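PDB 5U1T: separin from Saccharomyces cerevisiae, which cleaves the cohesin subunit MCD1/SCC1 as a caspase-like cysteine protease at the onset of anaphase, so that chromosomes can segregate. Local coordinates for residues I962-P967 with L1053-S1058. Numbering follows the deposited sequence.
Sequences IPSSLP and LSNITS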
loop_
_atom_site.group_PDB
_atom_site.type_symbol
_atom_site.label_atom_id
_atom_site.label_comp_id
_atom_site.label_asym_id
_atom_site.label_seq_id
_atom_site.Cartn_x
_atom_site.Cartn_y
_atom_site.Cartn_z
ATOM N N ILE A 962 44.656 25.574 -19.894
ATOM C CA ILE A 962 43.791 26.102 -20.922
ATOM C C ILE A 962 43.496 27.547 -20.593
ATOM O O ILE A 962 43.350 27.882 -19.457
ATOM C CB ILE A 962 42.508 25.259 -21.004
ATOM C CG1 ILE A 962 41.515 25.819 -21.982
ATOM C CG2 ILE A 962 41.856 25.129 -19.662
ATOM C CD1 ILE A 962 40.772 24.739 -22.707
ATOM N N PRO A 963 43.401 28.418 -21.576
ATOM C CA PRO A 963 44.237 28.432 -22.761
ATOM C C PRO A 963 45.699 28.521 -22.462
ATOM O O PRO A 963 46.144 29.286 -21.647
ATOM C CB PRO A 963 43.811 29.714 -23.426
ATOM C CG PRO A 963 43.509 30.605 -22.294
ATOM C CD PRO A 963 43.026 29.767 -21.167
ATOM N N SER A 964 46.455 27.725 -23.167
ATOM C CA SER A 964 47.869 27.686 -22.973
ATOM C C SER A 964 48.587 28.126 -24.235
ATOM O O SER A 964 49.647 28.690 -24.172
ATOM C CB SER A 964 48.261 26.274 -22.596
ATOM O OG SER A 964 47.809 25.399 -23.595
ATOM N N SER A 965 47.976 27.878 -25.374
ATOM C CA SER A 965 48.538 28.207 -26.649
ATOM C C SER A 965 47.610 29.139 -27.406
ATOM O O SER A 965 46.415 29.040 -27.316
ATOM C CB SER A 965 48.816 26.931 -27.422
ATOM O OG SER A 965 49.330 27.162 -28.707
ATOM N N LEU A 966 48.193 30.041 -28.166
ATOM C CA LEU A 966 47.456 30.885 -29.079
ATOM C C LEU A 966 47.177 30.175 -30.372
ATOM O O LEU A 966 48.046 29.564 -30.946
ATOM C CB LEU A 966 48.259 32.137 -29.378
ATOM C CG LEU A 966 48.168 33.252 -28.356
ATOM C CD1 LEU A 966 49.256 34.272 -28.578
ATOM C CD2 LEU A 966 46.817 33.905 -28.492
ATOM N N PRO A 967 45.964 30.287 -30.857
ATOM C CA PRO A 967 45.590 29.619 -32.092
ATOM C C PRO A 967 46.038 30.370 -33.316
ATOM O O PRO A 967 46.605 31.435 -33.214
ATOM C CB PRO A 967 44.084 29.632 -32.026
ATOM C CG PRO A 967 43.774 30.866 -31.292
ATOM C CD PRO A 967 44.846 31.035 -30.279
ATOM N N LEU A 1053 41.459 18.542 -25.703
ATOM C CA LEU A 1053 41.275 19.051 -27.055
ATOM C C LEU A 1053 42.122 20.286 -27.368
ATOM O O LEU A 1053 42.729 20.366 -28.435
ATOM C CB LEU A 1053 39.802 19.367 -27.298
ATOM C CG LEU A 1053 39.146 18.362 -28.225
ATOM C CD1 LEU A 1053 37.644 18.531 -28.176
ATOM C CD2 LEU A 1053 39.651 18.560 -29.626
ATOM N N SER A 1054 42.152 21.234 -26.438
ATOM C CA SER A 1054 42.790 22.523 -26.670
ATOM C C SER A 1054 44.308 22.441 -26.635
ATOM O O SER A 1054 44.985 23.273 -27.224
ATOM C CB SER A 1054 42.333 23.512 -25.636
ATOM O OG SER A 1054 42.515 22.901 -24.380
ATOM N N ASN A 1055 44.830 21.443 -25.934
ATOM C CA ASN A 1055 46.259 21.208 -25.913
ATOM C C ASN A 1055 46.761 20.438 -27.139
ATOM O O ASN A 1055 47.961 20.267 -27.315
ATOM C CB ASN A 1055 46.641 20.460 -24.640
ATOM C CG ASN A 1055 46.767 21.372 -23.455
ATOM O OD1 ASN A 1055 47.837 21.912 -23.191
ATOM N ND2 ASN A 1055 45.673 21.567 -22.735
ATOM N N ILE A 1056 45.827 20.026 -27.999
ATOM C CA ILE A 1056 46.055 19.047 -29.074
ATOM C C ILE A 1056 45.735 19.639 -30.453
ATOM O O ILE A 1056 46.287 19.221 -31.473
ATOM C CB ILE A 1056 45.205 17.772 -28.771
ATOM C CG1 ILE A 1056 45.995 16.827 -27.860
ATOM C CG2 ILE A 1056 44.632 17.069 -30.004
ATOM C CD1 ILE A 1056 47.400 16.669 -28.240
ATOM N N THR A 1057 44.864 20.643 -30.469
ATOM C CA THR A 1057 44.417 21.287 -31.700
ATOM C C THR A 1057 43.856 22.649 -31.314
ATOM O O THR A 1057 43.864 23.014 -30.139
ATOM C CB THR A 1057 43.361 20.426 -32.459
ATOM O OG1 THR A 1057 42.856 21.133 -33.595
ATOM C CG2 THR A 1057 42.201 20.070 -31.556
ATOM N N SER A 1058 43.418 23.419 -32.296
ATOM C CA SER A 1058 42.753 24.683 -32.028
ATOM C C SER A 1058 41.270 24.500 -32.313
ATOM O O SER A 1058 40.882 23.940 -33.348
ATOM C CB SER A 1058 43.347 25.791 -32.874
ATOM O OG SER A 1058 44.762 25.764 -32.769
#
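Ile962 to Pro967 runs beside the chain leaving the last turn of helix 1036-1054, with CA separations of 6.8 Å for Ile962 and Ser1054, 7.3 Å for Ser964 and Asn1055, and 5.7 Å for Pro967 and Ser1058. The 216 Å² buried and just three touching residue pairs make this a small contact between side chains. At the first, with chi1 of Ile962 at 176°, CG1 extends opposite the backbone N and the chain ends with CD1 against both CB and OG of Ser1054, 3.5 Å from Ser1054 CB. The hydroxyl of Ser1054 is directed back into its own helix, hydrogen-bonded to Leu1050 O and Thr1051 O of the preceding turn, which must share its one proton. At the second, Ser964 OG lies 3.5 Å from Asn1055 OD1, a polar approach too loose to count as a bond. The amide nitrogen of Asn1055 has two partners: ND2 bonds to Thr1051 O and to Gly961 O, tying the helix end to strand 960-962. That strand pairs antiparallel with strand 1157-1163 at the margin of a mixed sheet, and a cis peptide before Pro963 turns the chain as it leaves. Leu1053 O accepts from both Ile1056 N (3.1 Å) and Thr1057 N (3.0 Å), and the chain then comes round to Ser1058. There, at the exposed third point, Pro967 CB rests 4.0 Å from both CB and OG of Ser1058, a van der Waals touch. Ser964 also packs on Ile1317 of helix 1303-1320, and Asn1055 on Met955 of helix 950-955.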